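Local coordinates for protein 2,3-bisphosphoglycerate-independent phosphoglycerate mutase (Pyrococcus horikoshii, PDB 2ZKT) that probably interconverts 2-phosphoglycerate and 3-phosphoglycerate in glycolysis, as a metal-binding, 2,3-bisphosphoglycerate-independent mutase of the alkaline phosphatase superfamily, at residues K285-L290 / G328-H333; G7-L12 / Y294-L299; K93-F98 / D165-E170; T75-G80 / A228-N233. One frame throughout, in Å; residues are numbered along the deposited sequence.

Contact 1: residues K285-L290 / G328-H333; sequences KKAVEL and GYILDH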
loop_
_atom_site.group_PDB
_atom_site.type_symbol
_atom_site.label_atom_id
_atom_site.label_comp_id
_atom_site.label_asym_id
_atom_site.label_seq_id
_atom_site.Cartn_x
_atom_site.Cartn_y
_atom_site.Cartn_z
ATOM N N LYS B 285 10.857 -2.514 -17.796
ATOM C CA LYS B 285 12.122 -2.843 -18.444
ATOM C C LYS B 285 12.144 -2.176 -19.826
ATOM O O LYS B 285 13.110 -1.482 -20.182
ATOM C CB LYS B 285 12.255 -4.372 -18.560
ATOM C CG LYS B 285 13.638 -4.885 -18.962
ATOM C CD LYS B 285 13.868 -4.799 -20.471
ATOM C CE LYS B 285 15.166 -5.499 -20.883
ATOM N NZ LYS B 285 16.376 -4.857 -20.287
ATOM N N LYS B 286 11.062 -2.365 -20.585
ATOM C CA LYS B 286 10.953 -1.786 -21.925
ATOM C C LYS B 286 10.909 -0.246 -21.924
ATOM O O LYS B 286 11.555 0.399 -22.767
ATOM C CB LYS B 286 9.710 -2.340 -22.647
ATOM C CG LYS B 286 9.597 -1.907 -24.108
ATOM C CD LYS B 286 10.827 -2.338 -24.904
ATOM C CE LYS B 286 10.823 -1.755 -26.311
ATOM N NZ LYS B 286 12.092 -2.079 -27.044
ATOM N N ALA B 287 10.142 0.339 -20.991
ATOM C CA ALA B 287 10.025 1.801 -20.889
ATOM C C ALA B 287 11.412 2.424 -20.760
ATOM O O ALA B 287 11.737 3.406 -21.445
ATOM C CB ALA B 287 9.172 2.183 -19.676
ATOM N N VAL B 288 12.228 1.844 -19.877
ATOM C CA VAL B 288 13.596 2.313 -19.658
ATOM C C VAL B 288 14.422 2.228 -20.951
ATOM O O VAL B 288 15.208 3.136 -21.257
ATOM C CB VAL B 288 14.301 1.482 -18.568
ATOM C CG1 VAL B 288 15.708 2.037 -18.316
ATOM C CG2 VAL B 288 13.475 1.502 -17.289
ATOM N N GLU B 289 14.248 1.135 -21.701
ATOM C CA GLU B 289 14.968 0.953 -22.966
ATOM C C GLU B 289 14.604 2.077 -23.936
ATOM O O GLU B 289 15.481 2.770 -24.460
ATOM C CB GLU B 289 14.605 -0.389 -23.627
ATOM C CG GLU B 289 15.257 -1.634 -23.027
ATOM C CD GLU B 289 14.917 -2.896 -23.819
ATOM O OE1 GLU B 289 15.260 -2.960 -25.027
ATOM O OE2 GLU B 289 14.298 -3.823 -23.241
ATOM N N LEU B 290 13.296 2.245 -24.167
ATOM C CA LEU B 290 12.780 3.272 -25.080
ATOM C C LEU B 290 13.219 4.702 -24.743
ATOM O O LEU B 290 13.403 5.523 -25.641
ATOM C CB LEU B 290 11.247 3.206 -25.140
ATOM C CG LEU B 290 10.670 1.895 -25.698
ATOM C CD1 LEU B 290 9.166 1.853 -25.435
ATOM C CD2 LEU B 290 10.982 1.775 -27.198
ATOM N N GLY B 328 9.016 1.604 -9.147
ATOM C CA GLY B 328 10.258 1.540 -8.383
ATOM C C GLY B 328 11.423 1.065 -9.249
ATOM O O GLY B 328 12.557 1.535 -9.102
ATOM N N TYR B 329 11.151 0.127 -10.153
ATOM C CA TYR B 329 12.192 -0.373 -11.050
ATOM C C TYR B 329 12.673 0.784 -11.945
ATOM O O TYR B 329 13.877 1.061 -12.033
ATOM C CB TYR B 329 11.645 -1.509 -11.930
ATOM C CG TYR B 329 12.631 -1.979 -12.985
ATOM C CD1 TYR B 329 13.661 -2.878 -12.665
ATOM C CD2 TYR B 329 12.571 -1.480 -14.290
ATOM C CE1 TYR B 329 14.607 -3.259 -13.622
ATOM C CE2 TYR B 329 13.514 -1.849 -15.253
ATOM C CZ TYR B 329 14.530 -2.737 -14.916
ATOM O OH TYR B 329 15.473 -3.075 -15.868
ATOM N N ILE B 330 11.724 1.460 -12.605
ATOM C CA ILE B 330 12.055 2.577 -13.485
ATOM C C ILE B 330 12.886 3.644 -12.784
ATOM O O ILE B 330 13.874 4.134 -13.343
ATOM C CB ILE B 330 10.785 3.255 -14.056
ATOM C CG1 ILE B 330 10.007 2.256 -14.923
ATOM C CG2 ILE B 330 11.173 4.484 -14.868
ATOM C CD1 ILE B 330 8.619 2.740 -15.334
ATOM N N LEU B 331 12.486 4.016 -11.566
ATOM C CA LEU B 331 13.215 5.039 -10.817
ATOM C C LEU B 331 14.674 4.652 -10.553
ATOM O O LEU B 331 15.546 5.528 -10.458
ATOM C CB LEU B 331 12.515 5.336 -9.477
ATOM C CG LEU B 331 11.113 5.966 -9.547
ATOM C CD1 LEU B 331 10.640 6.309 -8.138
ATOM C CD2 LEU B 331 11.146 7.228 -10.414
ATOM N N ASP B 332 14.939 3.347 -10.435
ATOM C CA ASP B 332 16.302 2.868 -10.174
ATOM C C ASP B 332 17.196 2.900 -11.409
ATOM O O ASP B 332 18.404 2.679 -11.305
ATOM C CB ASP B 332 16.292 1.431 -9.622
ATOM C CG ASP B 332 15.756 1.349 -8.201
ATOM O OD1 ASP B 332 16.063 2.260 -7.396
ATOM O OD2 ASP B 332 15.041 0.368 -7.882
ATOM N N HIS B 333 16.606 3.177 -12.575
ATOM C CA HIS B 333 17.380 3.201 -13.817
ATOM C C HIS B 333 17.302 4.512 -14.590
ATOM O O HIS B 333 17.737 4.572 -15.743
ATOM C CB HIS B 333 16.929 2.054 -14.730
ATOM C CG HIS B 333 17.154 0.694 -14.140
ATOM N ND1 HIS B 333 16.122 -0.097 -13.664
ATOM C CD2 HIS B 333 18.290 -0.035 -13.978
ATOM C CE1 HIS B 333 16.613 -1.251 -13.234
ATOM N NE2 HIS B 333 17.926 -1.239 -13.413
#
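V288 reaches across to three residues of 328-333 and divides its methyls between them. CG2 lies 3.9 Å from CE2 of Y329 and 4.2 Å from CA of I330, whereas CG1 meets CB of H333 at 3.8 Å. Placing CG1 anti to the backbone N (chi1 -177°) sends the two branches of the valine to different partners. A short, beta-branched side chain suits the spot, because the two backbones come nearest here, with CA of V288 and CA of I330 only 6.4 Å apart. One turn earlier in the helix, the Y329 ring lies against K285: its CE2 is 3.6 Å from CA of the lysine. The side chains then run alongside each other in the same direction, and OH of Y329 stands 4.0 Å from CG of K285. Lysine suits this exposed margin, since its methylenes accompany the ring while the bent chain carries the ammonium away. The small methyl of A287 meets the end of I330, CB to CD1 4.4 Å. No hydrogen bond crosses, so the contact is held by apolar packing.

Behind this first shell, K285 and K286 both form long salt bridges to the carboxylate of E289, about one turn on. Y329 and I330 also pack on A284, and Y329 on M281, extending the seam along helix 280-291. Helix 313-331 thus packs against helix 280-291 through Y329 and I330 and against helix 35-43 through L331, while L290 packs helix 280-291 on strands 246-249 and 265-267.

Contact 2: residues G7-L12 / Y294-L299; sequences GLLIIL and YDFVFL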
loop_
_atom_site.group_PDB
_atom_site.type_symbol
_atom_site.label_atom_id
_atom_site.label_comp_id
_atom_site.label_asym_id
_atom_site.label_seq_id
_atom_site.Cartn_x
_atom_site.Cartn_y
_atom_site.Cartn_z
ATOM N N GLY B 7 10.503 12.790 -21.402
ATOM C CA GLY B 7 9.259 12.704 -20.664
ATOM C C GLY B 7 8.817 11.273 -20.417
ATOM O O GLY B 7 9.049 10.390 -21.245
ATOM N N LEU B 8 8.184 11.041 -19.267
ATOM C CA LEU B 8 7.675 9.716 -18.935
ATOM C C LEU B 8 6.282 9.847 -18.300
ATOM O O LEU B 8 6.141 10.186 -17.119
ATOM C CB LEU B 8 8.638 8.980 -17.985
ATOM C CG LEU B 8 8.233 7.563 -17.557
ATOM C CD1 LEU B 8 7.804 6.718 -18.755
ATOM C CD2 LEU B 8 9.407 6.937 -16.851
ATOM N N LEU B 9 5.259 9.585 -19.105
ATOM C CA LEU B 9 3.894 9.681 -18.644
ATOM C C LEU B 9 3.348 8.283 -18.348
ATOM O O LEU B 9 3.214 7.438 -19.250
ATOM C CB LEU B 9 3.034 10.382 -19.705
ATOM C CG LEU B 9 1.533 10.483 -19.393
ATOM C CD1 LEU B 9 1.340 11.081 -18.008
ATOM C CD2 LEU B 9 0.835 11.325 -20.460
ATOM N N ILE B 10 3.020 8.054 -17.076
ATOM C CA ILE B 10 2.510 6.763 -16.627
ATOM C C ILE B 10 1.021 6.797 -16.266
ATOM O O ILE B 10 0.587 7.587 -15.416
ATOM C CB ILE B 10 3.361 6.280 -15.428
ATOM C CG1 ILE B 10 4.812 6.084 -15.906
ATOM C CG2 ILE B 10 2.794 4.990 -14.829
ATOM C CD1 ILE B 10 5.748 5.601 -14.829
ATOM N N ILE B 11 0.238 5.947 -16.933
ATOM C CA ILE B 11 -1.193 5.870 -16.674
ATOM C C ILE B 11 -1.617 4.555 -16.011
ATOM O O ILE B 11 -1.389 3.450 -16.546
ATOM C CB ILE B 11 -2.021 6.030 -17.976
ATOM C CG1 ILE B 11 -1.839 7.452 -18.545
ATOM C CG2 ILE B 11 -3.496 5.740 -17.700
ATOM C CD1 ILE B 11 -2.277 8.560 -17.595
ATOM N N LEU B 12 -2.230 4.687 -14.835
ATOM C CA LEU B 12 -2.734 3.541 -14.098
ATOM C C LEU B 12 -4.249 3.593 -14.310
ATOM O O LEU B 12 -4.973 4.246 -13.561
ATOM C CB LEU B 12 -2.380 3.670 -12.614
ATOM C CG LEU B 12 -0.885 3.915 -12.354
ATOM C CD1 LEU B 12 -0.629 3.765 -10.873
ATOM C CD2 LEU B 12 -0.028 2.926 -13.140
ATOM N N TYR B 294 13.959 7.685 -27.494
ATOM C CA TYR B 294 12.785 8.525 -27.704
ATOM C C TYR B 294 12.807 9.685 -26.714
ATOM O O TYR B 294 13.448 9.594 -25.663
ATOM C CB TYR B 294 11.516 7.688 -27.513
ATOM C CG TYR B 294 11.228 6.736 -28.662
ATOM C CD1 TYR B 294 10.487 7.159 -29.771
ATOM C CD2 TYR B 294 11.681 5.409 -28.634
ATOM C CE1 TYR B 294 10.196 6.290 -30.828
ATOM C CE2 TYR B 294 11.399 4.527 -29.690
ATOM C CZ TYR B 294 10.653 4.979 -30.785
ATOM O OH TYR B 294 10.368 4.135 -31.842
ATOM N N ASP B 295 12.123 10.776 -27.048
ATOM C CA ASP B 295 12.091 11.937 -26.149
ATOM C C ASP B 295 10.938 11.828 -25.152
ATOM O O ASP B 295 11.060 12.243 -24.004
ATOM C CB ASP B 295 11.928 13.234 -26.947
ATOM C CG ASP B 295 12.911 13.338 -28.087
ATOM O OD1 ASP B 295 14.136 13.379 -27.811
ATOM O OD2 ASP B 295 12.456 13.375 -29.260
ATOM N N PHE B 296 9.825 11.254 -25.606
ATOM C CA PHE B 296 8.632 11.105 -24.777
ATOM C C PHE B 296 8.174 9.649 -24.785
ATOM O O PHE B 296 7.973 9.059 -25.860
ATOM C CB PHE B 296 7.507 11.998 -25.330
ATOM C CG PHE B 296 6.377 12.216 -24.366
ATOM C CD1 PHE B 296 6.461 13.212 -23.387
ATOM C CD2 PHE B 296 5.237 11.411 -24.411
ATOM C CE1 PHE B 296 5.432 13.402 -22.470
ATOM C CE2 PHE B 296 4.196 11.596 -23.494
ATOM C CZ PHE B 296 4.293 12.588 -22.525
ATOM N N VAL B 297 8.006 9.073 -23.590
ATOM C CA VAL B 297 7.559 7.689 -23.471
ATOM C C VAL B 297 6.279 7.606 -22.639
ATOM O O VAL B 297 6.167 8.226 -21.571
ATOM C CB VAL B 297 8.666 6.781 -22.823
ATOM C CG1 VAL B 297 8.102 5.405 -22.476
ATOM C CG2 VAL B 297 9.841 6.621 -23.798
ATOM N N PHE B 298 5.318 6.835 -23.142
ATOM C CA PHE B 298 4.031 6.637 -22.482
ATOM C C PHE B 298 3.912 5.167 -22.046
ATOM O O PHE B 298 4.138 4.255 -22.839
ATOM C CB PHE B 298 2.901 6.999 -23.466
ATOM C CG PHE B 298 1.525 6.624 -22.986
ATOM C CD1 PHE B 298 0.948 7.270 -21.886
ATOM C CD2 PHE B 298 0.807 5.611 -23.623
ATOM C CE1 PHE B 298 -0.330 6.907 -21.427
ATOM C CE2 PHE B 298 -0.474 5.236 -23.169
ATOM C CZ PHE B 298 -1.042 5.885 -22.070
ATOM N N LEU B 299 3.565 4.939 -20.782
ATOM C CA LEU B 299 3.418 3.583 -20.246
ATOM C C LEU B 299 2.000 3.403 -19.696
ATOM O O LEU B 299 1.529 4.203 -18.875
ATOM C CB LEU B 299 4.450 3.343 -19.130
ATOM C CG LEU B 299 4.341 2.049 -18.306
ATOM C CD1 LEU B 299 4.340 0.826 -19.209
ATOM C CD2 LEU B 299 5.505 1.981 -17.333
#
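L9 touches two phenylalanines of the neighbouring strand: its CB is 3.8 Å from CZ of F296 and its CG 4.1 Å from CD1 of F298. I11 adds a close contact at the edge of the F298 ring, CG1 to CE1 3.3 Å, and F68 meets that ring edge-to-face. Large flat groups suit this side of the sheet, where M400 of helix 396-403 also packs on L9 and F296. On the other side L8 lies alongside V297, CD1 to CG1 4.0 Å, and I10 meets L299. With CG anti to its backbone N (chi1 -164°), the F296 ring comes obliquely against CA of G7 and takes the space that a CB there would need, which is consistent with glycine here.

Between the two apolar layers runs a ladder of five backbone hydrogen bonds. The straightest joins I11 N to L299 O, 2.9 Å at 176°. At the polar end G7 N donates to O of D295 at 2.7 Å, while the carboxylate of D295 turns elsewhere and accepts from K245 N. These parallel strands belong to the central sheet of the alkaline phosphatase-like fold. Its metal site lies just beyond their C-terminal ends: the side chain of I11 is about 7 Å from a zinc ion, and D13 is a zinc ligand.

Contact 3: residues K93-F98 / D165-E170; sequences KDDLAF and DNDPHE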
loop_
_atom_site.group_PDB
_atom_site.type_symbol
_atom_site.label_atom_id
_atom_site.label_comp_id
_atom_site.label_asym_id
_atom_site.label_seq_id
_atom_site.Cartn_x
_atom_site.Cartn_y
_atom_site.Cartn_z
ATOM N N LYS B 93 -7.664 7.410 -43.660
ATOM C CA LYS B 93 -8.511 8.388 -42.968
ATOM C C LYS B 93 -9.945 8.479 -43.500
ATOM O O LYS B 93 -10.756 9.240 -42.975
ATOM C CB LYS B 93 -7.859 9.782 -43.006
ATOM C CG LYS B 93 -6.601 9.892 -42.146
ATOM C CD LYS B 93 -6.051 11.313 -42.133
ATOM C CE LYS B 93 -4.844 11.422 -41.207
ATOM N NZ LYS B 93 -3.769 10.463 -41.595
ATOM N N ASP B 94 -10.268 7.702 -44.532
ATOM C CA ASP B 94 -11.623 7.727 -45.069
ATOM C C ASP B 94 -12.411 6.468 -44.691
ATOM O O ASP B 94 -13.569 6.315 -45.093
ATOM C CB ASP B 94 -11.584 7.902 -46.593
ATOM C CG ASP B 94 -10.875 6.757 -47.292
ATOM O OD1 ASP B 94 -10.040 6.089 -46.643
ATOM O OD2 ASP B 94 -11.149 6.537 -48.495
ATOM N N ASP B 95 -11.789 5.576 -43.907
ATOM C CA ASP B 95 -12.445 4.329 -43.471
ATOM C C ASP B 95 -13.297 4.484 -42.201
ATOM O O ASP B 95 -13.047 5.364 -41.370
ATOM C CB ASP B 95 -11.407 3.220 -43.221
ATOM C CG ASP B 95 -10.694 2.779 -44.491
ATOM O OD1 ASP B 95 -11.389 2.571 -45.504
ATOM O OD2 ASP B 95 -9.447 2.629 -44.477
ATOM N N LEU B 96 -14.299 3.613 -42.066
ATOM C CA LEU B 96 -15.190 3.601 -40.905
ATOM C C LEU B 96 -15.049 2.233 -40.201
ATOM O O LEU B 96 -15.203 1.185 -40.837
ATOM C CB LEU B 96 -16.644 3.818 -41.345
ATOM C CG LEU B 96 -17.670 3.959 -40.204
ATOM C CD1 LEU B 96 -17.286 5.127 -39.293
ATOM C CD2 LEU B 96 -19.066 4.179 -40.793
ATOM N N ALA B 97 -14.749 2.252 -38.896
ATOM C CA ALA B 97 -14.559 1.018 -38.126
ATOM C C ALA B 97 -15.565 0.862 -36.989
ATOM O O ALA B 97 -16.107 1.845 -36.481
ATOM C CB ALA B 97 -13.150 0.966 -37.579
ATOM N N PHE B 98 -15.809 -0.388 -36.588
ATOM C CA PHE B 98 -16.772 -0.685 -35.528
ATOM C C PHE B 98 -16.251 -1.767 -34.588
ATOM O O PHE B 98 -15.407 -2.588 -34.968
ATOM C CB PHE B 98 -18.077 -1.222 -36.123
ATOM C CG PHE B 98 -18.670 -0.365 -37.207
ATOM C CD1 PHE B 98 -18.171 -0.422 -38.514
ATOM C CD2 PHE B 98 -19.765 0.469 -36.935
ATOM C CE1 PHE B 98 -18.755 0.332 -39.537
ATOM C CE2 PHE B 98 -20.357 1.228 -37.953
ATOM C CZ PHE B 98 -19.850 1.158 -39.260
ATOM N N ASP B 165 -14.430 -3.225 -40.410
ATOM C CA ASP B 165 -13.988 -2.017 -41.102
ATOM C C ASP B 165 -14.586 -1.871 -42.511
ATOM O O ASP B 165 -14.300 -2.676 -43.399
ATOM C CB ASP B 165 -12.457 -2.002 -41.199
ATOM C CG ASP B 165 -11.938 -0.745 -41.860
ATOM O OD1 ASP B 165 -12.137 0.351 -41.283
ATOM O OD2 ASP B 165 -11.345 -0.846 -42.957
ATOM N N ASN B 166 -15.431 -0.856 -42.696
ATOM C CA ASN B 166 -16.048 -0.463 -43.964
ATOM C C ASN B 166 -15.197 0.577 -44.713
ATOM O O ASN B 166 -14.879 1.647 -44.215
ATOM C CB ASN B 166 -17.435 0.113 -43.668
ATOM C CG ASN B 166 -18.393 -1.019 -43.386
ATOM O OD1 ASN B 166 -18.074 -2.196 -43.550
ATOM N ND2 ASN B 166 -19.607 -0.640 -42.944
ATOM N N ASP B 167 -14.804 0.221 -45.959
ATOM C CA ASP B 167 -13.865 1.061 -46.708
ATOM C C ASP B 167 -14.507 2.332 -47.299
ATOM O O ASP B 167 -15.706 2.445 -47.493
ATOM C CB ASP B 167 -13.230 0.208 -47.810
ATOM C CG ASP B 167 -12.076 -0.602 -47.225
ATOM O OD1 ASP B 167 -12.339 -1.706 -46.742
ATOM O OD2 ASP B 167 -10.942 -0.124 -47.253
ATOM N N PRO B 168 -13.637 3.282 -47.666
ATOM C CA PRO B 168 -13.926 4.713 -47.754
ATOM C C PRO B 168 -15.370 5.153 -47.409
ATOM O O PRO B 168 -16.069 5.781 -48.204
ATOM C CB PRO B 168 -13.529 5.082 -49.179
ATOM C CG PRO B 168 -12.363 4.141 -49.552
ATOM C CD PRO B 168 -12.354 3.105 -48.321
ATOM N N HIS B 169 -15.789 4.855 -46.150
ATOM C CA HIS B 169 -17.144 5.230 -45.731
ATOM C C HIS B 169 -17.166 6.125 -44.474
ATOM O O HIS B 169 -18.145 6.178 -43.741
ATOM C CB HIS B 169 -17.922 3.939 -45.450
ATOM C CG HIS B 169 -18.622 3.488 -46.708
ATOM N ND1 HIS B 169 -18.015 2.754 -47.675
ATOM C CD2 HIS B 169 -19.950 3.719 -47.092
ATOM C CE1 HIS B 169 -18.955 2.550 -48.622
ATOM N NE2 HIS B 169 -20.124 3.117 -48.299
ATOM N N GLU B 170 -16.037 6.820 -44.215
ATOM C CA GLU B 170 -15.938 7.619 -42.984
ATOM C C GLU B 170 -17.088 8.634 -42.830
ATOM O O GLU B 170 -17.526 8.954 -41.730
ATOM C CB GLU B 170 -14.591 8.352 -42.996
ATOM C CG GLU B 170 -14.453 9.297 -44.194
ATOM C CD GLU B 170 -15.116 10.619 -43.869
ATOM O OE1 GLU B 170 -14.895 11.135 -42.779
ATOM O OE2 GLU B 170 -15.857 11.125 -44.715
#
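The F98 ring and the N166 amide meet obliquely, their planes 69° apart, with ND2 3.6 Å from CE1. L192 of helix 186-203 packs on both side chains, so ring and amide share one apolar neighbour. This is one end of an antiparallel four-stranded sheet, where strands 96-103 and 161-166 are neighbours. L96 and N166 form a hydrogen-bonded pair: L96 N donates to N166 O almost straight (3.0 Å, 176°), and N166 N returns a bond to L96 O at 2.8 Å. A97 and D165 follow as a non-hydrogen-bonded pair.

Carboxylates crowd beside the strand ends. The group of D95 stands nearly perpendicular to those of D165 and D167, and D95 OD1 is 3.2 Å from D167 OD2. Such proximity of like charges may raise the pKa of one of them. S92 N hydrogen-bonds D95 OD2 and helps to fix the group, a task for which a short acidic chain is well suited. L96 covers the following turn, with CD2 3.7 Å from H169 O.

Past the turn, the chain is tied back by E170 N, which donates to D94 O at 2.7 Å from above the carbonyl plane, 42° out of it.

Contact 4: residues T75-G80 / A228-N233; sequences TYRGRG and AGTYPN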
loop_
_atom_site.group_PDB
_atom_site.type_symbol
_atom_site.label_atom_id
_atom_site.label_comp_id
_atom_site.label_asym_id
_atom_site.label_seq_id
_atom_site.Cartn_x
_atom_site.Cartn_y
_atom_site.Cartn_z
ATOM N N THR B 75 -11.991 16.594 -31.003
ATOM C CA THR B 75 -11.247 15.598 -31.778
ATOM C C THR B 75 -11.945 14.241 -31.934
ATOM O O THR B 75 -11.823 13.592 -32.976
ATOM C CB THR B 75 -9.859 15.352 -31.147
ATOM O OG1 THR B 75 -10.022 14.966 -29.772
ATOM C CG2 THR B 75 -9.010 16.621 -31.205
ATOM N N TYR B 76 -12.676 13.824 -30.896
ATOM C CA TYR B 76 -13.356 12.533 -30.904
ATOM C C TYR B 76 -14.376 12.324 -32.024
ATOM O O TYR B 76 -15.350 13.080 -32.169
ATOM C CB TYR B 76 -14.042 12.278 -29.558
ATOM C CG TYR B 76 -14.491 10.841 -29.384
ATOM C CD1 TYR B 76 -13.565 9.793 -29.430
ATOM C CD2 TYR B 76 -15.832 10.526 -29.136
ATOM C CE1 TYR B 76 -13.960 8.469 -29.220
ATOM C CE2 TYR B 76 -16.235 9.199 -28.926
ATOM C CZ TYR B 76 -15.291 8.186 -28.965
ATOM O OH TYR B 76 -15.669 6.894 -28.705
ATOM N N ARG B 77 -14.151 11.268 -32.804
ATOM C CA ARG B 77 -15.049 10.931 -33.896
ATOM C C ARG B 77 -15.452 9.454 -33.807
ATOM O O ARG B 77 -15.606 8.775 -34.827
ATOM C CB ARG B 77 -14.379 11.243 -35.251
ATOM C CG ARG B 77 -14.257 12.749 -35.580
ATOM C CD ARG B 77 -15.618 13.360 -35.875
ATOM N NE ARG B 77 -15.542 14.752 -36.331
ATOM C CZ ARG B 77 -15.249 15.799 -35.552
ATOM N NH1 ARG B 77 -14.992 15.635 -34.252
ATOM N NH2 ARG B 77 -15.222 17.025 -36.076
ATOM N N GLY B 78 -15.618 8.960 -32.575
ATOM C CA GLY B 78 -16.020 7.573 -32.381
ATOM C C GLY B 78 -14.908 6.658 -31.889
ATOM O O GLY B 78 -13.738 7.047 -31.861
ATOM N N ARG B 79 -15.283 5.427 -31.524
ATOM C CA ARG B 79 -14.339 4.427 -31.004
ATOM C C ARG B 79 -13.745 3.438 -32.022
ATOM O O ARG B 79 -12.535 3.172 -32.016
ATOM C CB ARG B 79 -15.019 3.623 -29.886
ATOM C CG ARG B 79 -14.190 2.444 -29.394
ATOM C CD ARG B 79 -14.824 1.744 -28.183
ATOM N NE ARG B 79 -13.966 0.656 -27.697
ATOM C CZ ARG B 79 -14.193 -0.053 -26.588
ATOM N NH1 ARG B 79 -15.258 0.206 -25.833
ATOM N NH2 ARG B 79 -13.353 -1.027 -26.241
ATOM N N GLY B 80 -14.616 2.882 -32.870
ATOM C CA GLY B 80 -14.202 1.896 -33.867
ATOM C C GLY B 80 -12.806 2.004 -34.471
ATOM O O GLY B 80 -12.020 1.044 -34.414
ATOM N N ALA B 228 -19.253 3.154 -33.959
ATOM C CA ALA B 228 -18.791 3.597 -35.276
ATOM C C ALA B 228 -17.723 4.683 -35.081
ATOM O O ALA B 228 -17.897 5.606 -34.270
ATOM C CB ALA B 228 -19.972 4.145 -36.095
ATOM N N GLY B 229 -16.615 4.572 -35.810
ATOM C CA GLY B 229 -15.563 5.565 -35.657
ATOM C C GLY B 229 -14.703 5.813 -36.890
ATOM O O GLY B 229 -14.510 4.929 -37.736
ATOM N N THR B 230 -14.200 7.040 -36.993
ATOM C CA THR B 230 -13.332 7.433 -38.102
ATOM C C THR B 230 -12.044 7.909 -37.430
ATOM O O THR B 230 -11.904 7.824 -36.200
ATOM C CB THR B 230 -13.935 8.618 -38.918
ATOM O OG1 THR B 230 -13.836 9.833 -38.153
ATOM C CG2 THR B 230 -15.406 8.367 -39.231
ATOM N N TYR B 231 -11.099 8.399 -38.228
ATOM C CA TYR B 231 -9.853 8.918 -37.671
ATOM C C TYR B 231 -10.239 10.171 -36.855
ATOM O O TYR B 231 -11.132 10.929 -37.253
ATOM C CB TYR B 231 -8.898 9.309 -38.807
ATOM C CG TYR B 231 -7.555 9.814 -38.327
ATOM C CD1 TYR B 231 -6.562 8.920 -37.908
ATOM C CD2 TYR B 231 -7.269 11.182 -38.301
ATOM C CE1 TYR B 231 -5.310 9.375 -37.475
ATOM C CE2 TYR B 231 -6.022 11.655 -37.868
ATOM C CZ TYR B 231 -5.049 10.745 -37.457
ATOM O OH TYR B 231 -3.821 11.200 -37.023
ATOM N N PRO B 232 -9.576 10.405 -35.705
ATOM C CA PRO B 232 -9.920 11.588 -34.897
ATOM C C PRO B 232 -9.580 12.936 -35.562
ATOM O O PRO B 232 -8.562 13.068 -36.254
ATOM C CB PRO B 232 -9.136 11.355 -33.603
ATOM C CG PRO B 232 -7.903 10.654 -34.094
ATOM C CD PRO B 232 -8.460 9.655 -35.096
ATOM N N ASN B 233 -10.450 13.930 -35.356
ATOM C CA ASN B 233 -10.247 15.270 -35.917
ATOM C C ASN B 233 -9.170 16.015 -35.123
ATOM O O ASN B 233 -9.473 16.893 -34.308
ATOM C CB ASN B 233 -11.554 16.082 -35.870
ATOM C CG ASN B 233 -11.389 17.494 -36.439
ATOM O OD1 ASN B 233 -12.206 18.385 -36.177
ATOM N ND2 ASN B 233 -10.332 17.698 -37.227
HETATM O O HOH W 1 -12.303 9.118 -33.432
#
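R77 and N233 run side by side in the same direction, CB of N233 over the centre of one guanidinium face, 3.7 Å from CZ, and the amide plane turned 71° from that of the guanidinium. OD1 of N233 is 3.3 Å from NH2 of R77, but at too poor an angle for a hydrogen bond, so the methylene of N233 packs on the face without a bond between the two ends. The guanidinium is held from its own side of the contact: NH1 donates to O of E74, just before the segment, and weakly to O of Y76. T230 crosses the base of the same side chain obliquely, its OG1 3.3 Å from CB of R77. Lying between the backbone N and the carbonyl carbon (chi1 73°), that hydroxyl can donate to the carbonyl of Y231.

Here 228-233 leaves edge strand 222-229 of the four-stranded antiparallel sheet and pairs with the loop between helices 72-75 and 80-86. N233 N meets T75 O at 2.8 Å on a lone pair, and T230 N meets R77 O at 3.1 Å. G78 and G229 pass with their CA atoms 3.9 Å apart, a closeness that demands glycine on both sides. One water accepts from R77 N and donates to G78 O and T230 O. Main-chain bonds and this bridging water thus do most of the joining.

How the contacts relate
The four contacts fall into two pairs. Contacts 1 and 2 have centres 11 Å apart and share the large mixed sheet with its helices: I330 packs on L8, I10 and L299, and L290 on V297. Contacts 3 and 4, 10 Å apart, share the smaller antiparallel sheet, where A97 O probably accepts a hydrogen bond from G229 N. Between the pairs the centres are 23 to 38 Å apart, with no touch. Along the chain, 7-12 comes first, and both segments of contacts 3 and 4 intervene before 294-299. In sequence the smaller sheet's strands thus lie between strands of the larger one, so this part of the chain forms an insertion in the alkaline phosphatase-like core.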